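Local structure of acyl-coenzyme A oxidase 3 (Yarrowia lipolytica, 5YS9) at residues A28-K33 and E625-V630; V34-K39 and A631-A636; L325-V330 and G653-H658. The protein oxidises acyl-CoA substrates of different chain lengths to (2E)-enoyl-CoA with FAD as cofactor, passing electrons to oxygen to give hydrogen peroxide in peroxisomal beta-oxidation. All coordinates share one frame; numbering follows the deposited sequence.

Contact 1 of 3, residues A28-K33 and E625-V630; sequences AGERAK and EVRDQV
Glu30 and Arg627 meet in a two-pronged salt bridge. Arg627 presents its guanidinium end-on: NH1 donates to Glu30 OE2 at 2.8 Å, in the guanidinium plane and on the syn lone pair, while NH2 reaches Glu30 OE1 at 3.0 Å. The two flat groups are twisted 40° apart, and it is the second bond that leaves the carboxylate plane. Lys33 joins from the opposite face of the carboxylate, its NZ 3.2 Å from Glu30 OE1, so that oxygen is held by two cations. NZ also lies over one face of the Arg627 guanidinium, a proximity of like charges that the shared carboxylate probably offsets. Arg627 NH1 has a second anionic partner in Asp347. With an alanine in place of Glu30, Arg627 and Lys33 would probably be left close together without the carboxylate between them.

Away from the salt bridges, Gln629 NE2 donates to the backbone Lys33 O at 3.0 Å, from above the carbonyl plane, and to Asp628 OD2 at 3.1 Å; its OE1 accepts from Lys35 N. The chain bends at chi2 (-69°), which brings the amide back toward residues 28-33.

Two waters complete the polar seam, one linking Lys33 NZ to Asp628 OD1, the other Lys33 O to Asp628 OD2. Glu30, Lys33 and Arg627 form a salt-bridge network linking the chain at the end of helix 23-31 to the last turn of helix 609-628.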
loop_
_atom_site.group_PDB
_atom_site.type_symbol
_atom_site.label_atom_id
_atom_site.label_comp_id
_atom_site.label_asym_id
_atom_site.label_seq_id
_atom_site.Cartn_x
_atom_site.Cartn_y
_atom_site.Cartn_z
ATOM N N ALA A 28 8.674 -23.042 19.321
ATOM C CA ALA A 28 9.846 -23.719 19.877
ATOM C C ALA A 28 10.212 -24.847 18.938
ATOM O O ALA A 28 11.380 -25.006 18.621
ATOM C CB ALA A 28 9.600 -24.236 21.301
ATOM N N GLY A 29 9.213 -25.574 18.438
ATOM C CA GLY A 29 9.437 -26.674 17.513
ATOM C C GLY A 29 10.218 -26.278 16.278
ATOM O O GLY A 29 10.982 -27.075 15.743
ATOM N N GLU A 30 9.941 -25.089 15.765
ATOM C CA GLU A 30 10.662 -24.509 14.643
ATOM C C GLU A 30 12.100 -24.170 14.955
ATOM O O GLU A 30 12.973 -24.354 14.143
ATOM C CB GLU A 30 9.940 -23.281 14.123
ATOM C CG GLU A 30 8.523 -23.562 13.700
ATOM C CD GLU A 30 8.443 -24.268 12.376
ATOM O OE1 GLU A 30 9.474 -24.716 11.869
ATOM O OE2 GLU A 30 7.340 -24.365 11.845
ATOM N N ARG A 31 12.323 -23.659 16.150
ATOM C CA ARG A 31 13.648 -23.299 16.605
ATOM C C ARG A 31 14.522 -24.540 16.668
ATOM O O ARG A 31 15.708 -24.503 16.386
ATOM C CB ARG A 31 13.584 -22.569 17.940
ATOM C CG ARG A 31 13.887 -21.093 17.818
ATOM C CD ARG A 31 13.342 -20.272 18.966
ATOM N NE ARG A 31 13.104 -18.902 18.548
ATOM C CZ ARG A 31 12.041 -18.181 18.863
ATOM N NH1 ARG A 31 11.936 -16.955 18.409
ATOM N NH2 ARG A 31 11.098 -18.682 19.628
ATOM N N ALA A 32 13.899 -25.645 17.031
ATOM C CA ALA A 32 14.551 -26.930 17.165
ATOM C C ALA A 32 15.151 -27.461 15.860
ATOM O O ALA A 32 16.033 -28.291 15.892
ATOM C CB ALA A 32 13.582 -27.938 17.754
ATOM N N LYS A 33 14.635 -27.025 14.724
ATOM C CA LYS A 33 15.142 -27.479 13.391
ATOM C C LYS A 33 16.424 -26.781 12.914
ATOM O O LYS A 33 17.129 -27.266 12.050
ATOM C CB LYS A 33 14.071 -27.249 12.315
ATOM C CG LYS A 33 12.759 -27.916 12.661
ATOM C CD LYS A 33 11.663 -27.486 11.726
ATOM C CE LYS A 33 10.418 -28.316 11.951
ATOM N NZ LYS A 33 9.387 -27.790 11.027
ATOM N N GLU A 625 13.074 -25.599 1.303
ATOM C CA GLU A 625 14.402 -25.607 1.983
ATOM C C GLU A 625 14.592 -24.435 2.942
ATOM O O GLU A 625 15.225 -24.563 4.005
ATOM C CB GLU A 625 15.573 -25.614 0.969
ATOM C CG GLU A 625 15.670 -26.889 0.132
ATOM C CD GLU A 625 15.768 -28.155 0.983
ATOM O OE1 GLU A 625 16.854 -28.409 1.542
ATOM O OE2 GLU A 625 14.755 -28.887 1.104
ATOM N N VAL A 626 14.048 -23.297 2.538
ATOM C CA VAL A 626 14.079 -22.091 3.316
ATOM C C VAL A 626 13.089 -22.197 4.486
ATOM O O VAL A 626 13.456 -21.911 5.647
ATOM C CB VAL A 626 13.877 -20.873 2.401
ATOM C CG1 VAL A 626 13.563 -19.613 3.179
ATOM C CG2 VAL A 626 15.147 -20.677 1.585
ATOM N N ARG A 627 11.881 -22.674 4.204
ATOM C CA ARG A 627 10.894 -22.888 5.236
ATOM C C ARG A 627 11.354 -23.703 6.427
ATOM O O ARG A 627 10.963 -23.411 7.552
ATOM C CB ARG A 627 9.667 -23.545 4.651
ATOM C CG ARG A 627 8.583 -23.790 5.694
ATOM C CD ARG A 627 8.607 -25.221 6.188
ATOM N NE ARG A 627 7.622 -25.501 7.205
ATOM C CZ ARG A 627 7.771 -25.200 8.494
ATOM N NH1 ARG A 627 6.826 -25.545 9.349
ATOM N NH2 ARG A 627 8.862 -24.554 8.940
ATOM N N ASP A 628 12.179 -24.709 6.198
ATOM C CA ASP A 628 12.639 -25.572 7.268
ATOM C C ASP A 628 13.435 -24.788 8.291
ATOM O O ASP A 628 13.362 -25.050 9.470
ATOM C CB ASP A 628 13.469 -26.717 6.710
ATOM C CG ASP A 628 13.766 -27.772 7.739
ATOM O OD1 ASP A 628 12.827 -28.433 8.189
ATOM O OD2 ASP A 628 14.932 -27.947 8.104
ATOM N N GLN A 629 14.211 -23.832 7.813
ATOM C CA GLN A 629 15.117 -23.067 8.642
ATOM C C GLN A 629 14.598 -21.687 9.005
ATOM O O GLN A 629 15.356 -20.839 9.419
ATOM C CB GLN A 629 16.480 -22.940 7.964
ATOM C CG GLN A 629 17.202 -24.252 7.724
ATOM C CD GLN A 629 17.664 -24.917 8.993
ATOM O OE1 GLN A 629 18.477 -24.389 9.726
ATOM N NE2 GLN A 629 17.148 -26.085 9.251
ATOM N N VAL A 630 13.307 -21.458 8.851
ATOM C CA VAL A 630 12.752 -20.115 8.914
ATOM C C VAL A 630 12.992 -19.390 10.232
ATOM O O VAL A 630 13.233 -18.202 10.241
ATOM C CB VAL A 630 11.248 -20.126 8.616
ATOM C CG1 VAL A 630 10.510 -20.903 9.675
ATOM C CG2 VAL A 630 10.712 -18.714 8.520
HETATM O O HOH W 1 9.647 -28.362 8.264
HETATM O O HOH W 2 16.082 -29.362 10.337
#

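Contact 2 of 3, residues V34-K39 and A631-A636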
loop_
_atom_site.group_PDB
_atom_site.type_symbol
_atom_site.label_atom_id
_atom_site.label_comp_id
_atom_site.label_asym_id
_atom_site.label_seq_id
_atom_site.Cartn_x
_atom_site.Cartn_y
_atom_site.Cartn_z
ATOM N N VAL A 34 16.698 -25.615 13.465
ATOM C CA VAL A 34 17.714 -24.723 12.939
ATOM C C VAL A 34 19.079 -25.416 12.905
ATOM O O VAL A 34 19.499 -25.960 13.900
ATOM C CB VAL A 34 17.704 -23.433 13.783
ATOM C CG1 VAL A 34 19.001 -22.645 13.681
ATOM C CG2 VAL A 34 16.511 -22.588 13.361
ATOM N N LYS A 35 19.763 -25.392 11.761
ATOM C CA LYS A 35 21.019 -26.167 11.596
ATOM C C LYS A 35 22.278 -25.370 11.739
ATOM O O LYS A 35 23.337 -25.932 11.861
ATOM C CB LYS A 35 21.042 -26.887 10.259
ATOM C CG LYS A 35 20.299 -28.214 10.319
ATOM C CD LYS A 35 19.580 -28.500 9.010
ATOM C CE LYS A 35 19.831 -29.903 8.518
ATOM N NZ LYS A 35 18.932 -30.114 7.358
ATOM N N PHE A 36 22.158 -24.059 11.780
ATOM C CA PHE A 36 23.303 -23.176 11.906
ATOM C C PHE A 36 23.225 -22.444 13.232
ATOM O O PHE A 36 22.157 -22.333 13.826
ATOM C CB PHE A 36 23.376 -22.188 10.734
ATOM C CG PHE A 36 22.104 -21.423 10.482
ATOM C CD1 PHE A 36 21.876 -20.215 11.095
ATOM C CD2 PHE A 36 21.161 -21.900 9.576
ATOM C CE1 PHE A 36 20.722 -19.491 10.825
ATOM C CE2 PHE A 36 19.999 -21.194 9.323
ATOM C CZ PHE A 36 19.772 -19.986 9.948
ATOM N N PRO A 37 24.369 -21.960 13.717
ATOM C CA PRO A 37 24.307 -21.090 14.889
ATOM C C PRO A 37 23.881 -19.719 14.397
ATOM O O PRO A 37 24.413 -19.214 13.383
ATOM C CB PRO A 37 25.760 -21.081 15.413
ATOM C CG PRO A 37 26.615 -21.491 14.260
ATOM C CD PRO A 37 25.742 -22.120 13.192
ATOM N N ILE A 38 22.934 -19.128 15.109
ATOM C CA ILE A 38 22.256 -17.916 14.650
ATOM C C ILE A 38 23.248 -16.749 14.630
ATOM O O ILE A 38 23.278 -15.990 13.668
ATOM C CB ILE A 38 20.979 -17.628 15.489
ATOM C CG1 ILE A 38 19.926 -18.736 15.248
ATOM C CG2 ILE A 38 20.374 -16.269 15.161
ATOM C CD1 ILE A 38 19.864 -19.793 16.322
ATOM N N LYS A 39 24.076 -16.654 15.660
ATOM C CA LYS A 39 25.143 -15.646 15.754
ATOM C C LYS A 39 25.912 -15.475 14.429
ATOM O O LYS A 39 26.188 -14.341 14.003
ATOM C CB LYS A 39 26.060 -15.977 16.958
ATOM C CG LYS A 39 27.527 -15.553 16.891
ATOM C CD LYS A 39 28.479 -16.690 17.284
ATOM C CE LYS A 39 29.933 -16.418 16.876
ATOM N NZ LYS A 39 30.616 -15.372 17.700
ATOM N N ALA A 631 12.917 -20.103 11.339
ATOM C CA ALA A 631 13.175 -19.518 12.634
ATOM C C ALA A 631 14.596 -19.007 12.753
ATOM O O ALA A 631 14.826 -18.011 13.389
ATOM C CB ALA A 631 12.871 -20.508 13.729
ATOM N N GLY A 632 15.557 -19.728 12.192
ATOM C CA GLY A 632 16.923 -19.250 12.167
ATOM C C GLY A 632 17.169 -17.992 11.358
ATOM O O GLY A 632 17.808 -17.073 11.822
ATOM N N TYR A 633 16.618 -17.930 10.159
ATOM C CA TYR A 633 16.771 -16.744 9.339
ATOM C C TYR A 633 16.198 -15.476 10.025
ATOM O O TYR A 633 16.792 -14.400 9.930
ATOM C CB TYR A 633 16.060 -16.940 8.016
ATOM C CG TYR A 633 16.650 -17.963 7.065
ATOM C CD1 TYR A 633 17.934 -17.812 6.566
ATOM C CD2 TYR A 633 15.884 -19.026 6.590
ATOM C CE1 TYR A 633 18.469 -18.709 5.644
ATOM C CE2 TYR A 633 16.398 -19.910 5.672
ATOM C CZ TYR A 633 17.705 -19.744 5.215
ATOM O OH TYR A 633 18.227 -20.606 4.310
ATOM N N THR A 634 15.048 -15.619 10.698
ATOM C CA THR A 634 14.332 -14.477 11.315
ATOM C C THR A 634 14.912 -14.102 12.669
ATOM O O THR A 634 15.041 -12.909 12.975
ATOM C CB THR A 634 12.844 -14.754 11.458
ATOM O OG1 THR A 634 12.677 -16.045 12.031
ATOM C CG2 THR A 634 12.207 -14.766 10.131
ATOM N N ASP A 635 15.288 -15.108 13.460
ATOM C CA ASP A 635 15.985 -14.849 14.734
ATOM C C ASP A 635 17.330 -14.238 14.503
ATOM O O ASP A 635 17.791 -13.530 15.401
ATOM C CB ASP A 635 16.184 -16.104 15.587
ATOM C CG ASP A 635 14.904 -16.571 16.273
ATOM O OD1 ASP A 635 13.890 -15.816 16.371
ATOM O OD2 ASP A 635 14.923 -17.721 16.729
ATOM N N ALA A 636 17.946 -14.497 13.326
ATOM C CA ALA A 636 19.232 -13.863 12.962
ATOM C C ALA A 636 19.256 -12.320 12.953
ATOM O O ALA A 636 20.349 -11.712 13.177
ATOM C CB ALA A 636 19.749 -14.388 11.641
#
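Val34, Phe36 and Ile38 all press on residues 631-636, the short helix 630-635 and the residue after it, and Gly632 takes two of them directly on its backbone. Val34 brings CG2 to 3.2 Å from Gly632 N, with CG2 also 4.2 Å from Ala631 CB. Phe36 meets the helix rim-first: its CZ is 3.6 Å from Gly632 C, and Tyr633 N lies at the ring edge, in plane. Having no side chain, Gly632 lets both groups in; a CB there would run into Phe36 CZ and crowd Val34 CG2. One turn on, Ile38 lays CG2 against Ala636, 3.5 Å from its CA and 4.0 Å from its CB. That methyl stands anti to the backbone N of Ile38, which carries it across to Ala636.

Around this apolar row, the Phe36 and Tyr633 rings meet obliquely, planes at 48° and centroids 5.8 Å apart. Chi1 of Phe36 (52°) sets CG between backbone N and carbonyl carbon, which points the CZ end of the ring at Gly632. Tyr633 is tied by its OH to Tyr581 O, and Asp635 by its carboxylate to Arg326 and Arg31.

Further out, Met41 of helix 38-46 touches Phe36, Tyr633 and Ala636, helix 579-596 lies against Tyr633, and Leu359 and Tyr363 of helix 349-385 pack on Tyr633 and Ala636 respectively.

Contact 3 of 3, residues L325-V330 and G653-H658; sequences LRYACV and GDVYKH
This is a buried apolar contact between the C-terminal end of the long helix 300-330 and the start of helix 655-666, two helices of the all-helical C-terminal part of the acyl-CoA oxidase fold. Val655 is the residue both neighbours touch, using one methyl for each: chi1 (153°) sets CG1 anti to the backbone N and CG2 anti to the carbonyl carbon, sending them to different partners. Its CG1 sits at the edge of the Tyr327 ring, in plane, 3.8 Å from CD1, the two side chains crossing at about a right angle. Its CG2 meets Val330 CG2 at 3.6 Å. Gly653 adds its carbonyl, Val330 CG1 lying 4.1 Å from Gly653 O; its phi is positive (83°), and a CB there would collide with the carbonyl oxygen of the residue before. Val655 CG1 also lies over one face of the Tyr656 ring, offset toward its rim.

Pro23 of helix 23-31 covers Val330 and Tyr656, and Leu165 of the second subunit packs on Tyr656. The Tyr327 side chain is about 5 Å from a bound FAD, and its hydroxyl is hydrogen-bonded to His433 ND1. The Tyr656 hydroxyl is bonded to Arg331, a residue of an FAD pocket, and to an ordered water, 3.0 Å from Tyr656 OH, in the ring plane; that water bonds weakly to Val330 O.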
loop_
_atom_site.group_PDB
_atom_site.type_symbol
_atom_site.label_atom_id
_atom_site.label_comp_id
_atom_site.label_asym_id
_atom_site.label_seq_id
_atom_site.Cartn_x
_atom_site.Cartn_y
_atom_site.Cartn_z
ATOM N N LEU A 325 6.158 -14.116 9.622
ATOM C CA LEU A 325 6.688 -15.495 9.641
ATOM C C LEU A 325 6.462 -16.232 10.960
ATOM O O LEU A 325 6.127 -17.419 10.963
ATOM C CB LEU A 325 8.173 -15.518 9.259
ATOM C CG LEU A 325 8.384 -15.360 7.746
ATOM C CD1 LEU A 325 9.840 -15.193 7.335
ATOM C CD2 LEU A 325 7.763 -16.522 6.975
ATOM N N ARG A 326 6.658 -15.535 12.070
ATOM C CA ARG A 326 6.374 -16.112 13.383
ATOM C C ARG A 326 4.903 -16.404 13.541
ATOM O O ARG A 326 4.542 -17.513 13.970
ATOM C CB ARG A 326 6.840 -15.200 14.519
ATOM C CG ARG A 326 8.331 -15.254 14.723
ATOM C CD ARG A 326 8.756 -14.233 15.747
ATOM N NE ARG A 326 10.207 -14.189 15.756
ATOM C CZ ARG A 326 10.978 -13.422 16.533
ATOM N NH1 ARG A 326 10.449 -12.552 17.379
ATOM N NH2 ARG A 326 12.309 -13.516 16.407
ATOM N N TYR A 327 4.052 -15.430 13.189
ATOM C CA TYR A 327 2.614 -15.703 13.069
ATOM C C TYR A 327 2.357 -16.925 12.219
ATOM O O TYR A 327 1.670 -17.845 12.628
ATOM C CB TYR A 327 1.854 -14.539 12.442
ATOM C CG TYR A 327 0.354 -14.702 12.476
ATOM C CD1 TYR A 327 -0.322 -14.783 13.679
ATOM C CD2 TYR A 327 -0.375 -14.751 11.330
ATOM C CE1 TYR A 327 -1.682 -14.966 13.731
ATOM C CE2 TYR A 327 -1.740 -14.934 11.368
ATOM C CZ TYR A 327 -2.398 -15.030 12.582
ATOM O OH TYR A 327 -3.776 -15.162 12.634
ATOM N N ALA A 328 2.936 -16.962 11.036
ATOM C CA ALA A 328 2.717 -18.100 10.156
ATOM C C ALA A 328 3.063 -19.481 10.775
ATOM O O ALA A 328 2.442 -20.491 10.407
ATOM C CB ALA A 328 3.496 -17.875 8.880
ATOM N N CYS A 329 4.059 -19.527 11.665
ATOM C CA CYS A 329 4.544 -20.801 12.219
ATOM C C CYS A 329 3.594 -21.381 13.243
ATOM O O CYS A 329 3.624 -22.598 13.512
ATOM C CB CYS A 329 5.945 -20.661 12.819
ATOM S SG CYS A 329 7.230 -20.309 11.554
ATOM N N VAL A 330 2.770 -20.510 13.806
ATOM C CA VAL A 330 1.804 -20.908 14.803
ATOM C C VAL A 330 0.349 -20.870 14.369
ATOM O O VAL A 330 -0.482 -21.450 15.023
ATOM C CB VAL A 330 1.968 -20.101 16.103
ATOM C CG1 VAL A 330 3.426 -19.979 16.464
ATOM C CG2 VAL A 330 1.320 -18.740 16.000
ATOM N N GLY A 653 6.496 -16.501 20.799
ATOM C CA GLY A 653 5.484 -17.068 19.948
ATOM C C GLY A 653 4.119 -17.239 20.551
ATOM O O GLY A 653 3.283 -17.879 19.970
ATOM N N ASP A 654 3.887 -16.665 21.715
ATOM C CA ASP A 654 2.595 -16.776 22.362
ATOM C C ASP A 654 1.634 -15.737 21.803
ATOM O O ASP A 654 1.225 -14.828 22.480
ATOM C CB ASP A 654 2.775 -16.568 23.854
ATOM C CG ASP A 654 1.905 -17.463 24.677
ATOM O OD1 ASP A 654 0.965 -18.046 24.144
ATOM O OD2 ASP A 654 2.155 -17.568 25.878
ATOM N N VAL A 655 1.250 -15.931 20.559
ATOM C CA VAL A 655 0.645 -14.916 19.729
ATOM C C VAL A 655 -0.688 -14.372 20.272
ATOM O O VAL A 655 -0.857 -13.182 20.411
ATOM C CB VAL A 655 0.488 -15.535 18.312
ATOM C CG1 VAL A 655 -0.648 -14.960 17.488
ATOM C CG2 VAL A 655 1.787 -15.476 17.554
ATOM N N TYR A 656 -1.579 -15.260 20.655
ATOM C CA TYR A 656 -2.883 -14.917 21.205
ATOM C C TYR A 656 -2.842 -14.368 22.621
ATOM O O TYR A 656 -3.566 -13.449 22.944
ATOM C CB TYR A 656 -3.796 -16.132 21.126
ATOM C CG TYR A 656 -3.891 -16.647 19.717
ATOM C CD1 TYR A 656 -4.264 -15.797 18.661
ATOM C CD2 TYR A 656 -3.600 -17.974 19.419
ATOM C CE1 TYR A 656 -4.360 -16.268 17.359
ATOM C CE2 TYR A 656 -3.686 -18.460 18.115
ATOM C CZ TYR A 656 -4.055 -17.616 17.087
ATOM O OH TYR A 656 -4.127 -18.113 15.818
ATOM N N LYS A 657 -1.972 -14.892 23.457
ATOM C CA LYS A 657 -1.853 -14.396 24.819
ATOM C C LYS A 657 -1.366 -12.937 24.830
ATOM O O LYS A 657 -1.933 -12.116 25.518
ATOM C CB LYS A 657 -0.918 -15.287 25.601
ATOM C CG LYS A 657 -0.857 -15.003 27.086
ATOM C CD LYS A 657 -0.105 -16.113 27.803
ATOM C CE LYS A 657 -0.753 -16.454 29.134
ATOM N NZ LYS A 657 0.100 -17.435 29.850
ATOM N N HIS A 658 -0.327 -12.607 24.075
ATOM C CA HIS A 658 0.198 -11.236 24.099
ATOM C C HIS A 658 -0.759 -10.202 23.448
ATOM O O HIS A 658 -0.967 -9.141 23.991
ATOM C CB HIS A 658 1.555 -11.152 23.414
ATOM C CG HIS A 658 2.608 -11.969 24.083
ATOM N ND1 HIS A 658 3.014 -11.739 25.382
ATOM C CD2 HIS A 658 3.344 -13.018 23.628
ATOM C CE1 HIS A 658 3.925 -12.645 25.711
ATOM N NE2 HIS A 658 4.152 -13.419 24.658
HETATM O O HOH W 3 -3.907 -21.008 15.159
#

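In the fold
Contacts 1 and 2 are consecutive parts of one interface, their centres about 9 Å apart: the chain running from helix 23-31 into helix 38-46 pairs with the chain running from helix 609-628 into helix 630-635. Asp635 of contact 2 reaches both other contacts, with OD2 2.8 Å from Arg31 NE and OD1 2.8 Å from Arg326 NH2. Contact 3 lies about 14 Å from contact 1 and 17 Å from contact 2, centre to centre, joined to contact 1 by Leu325 and Cys329 packing on Val630, and to contact 2 by Leu325 packing on Thr634. Contact 3 is nearer a bound FAD than contact 1, whose Arg627 side chain is about 13 Å from one.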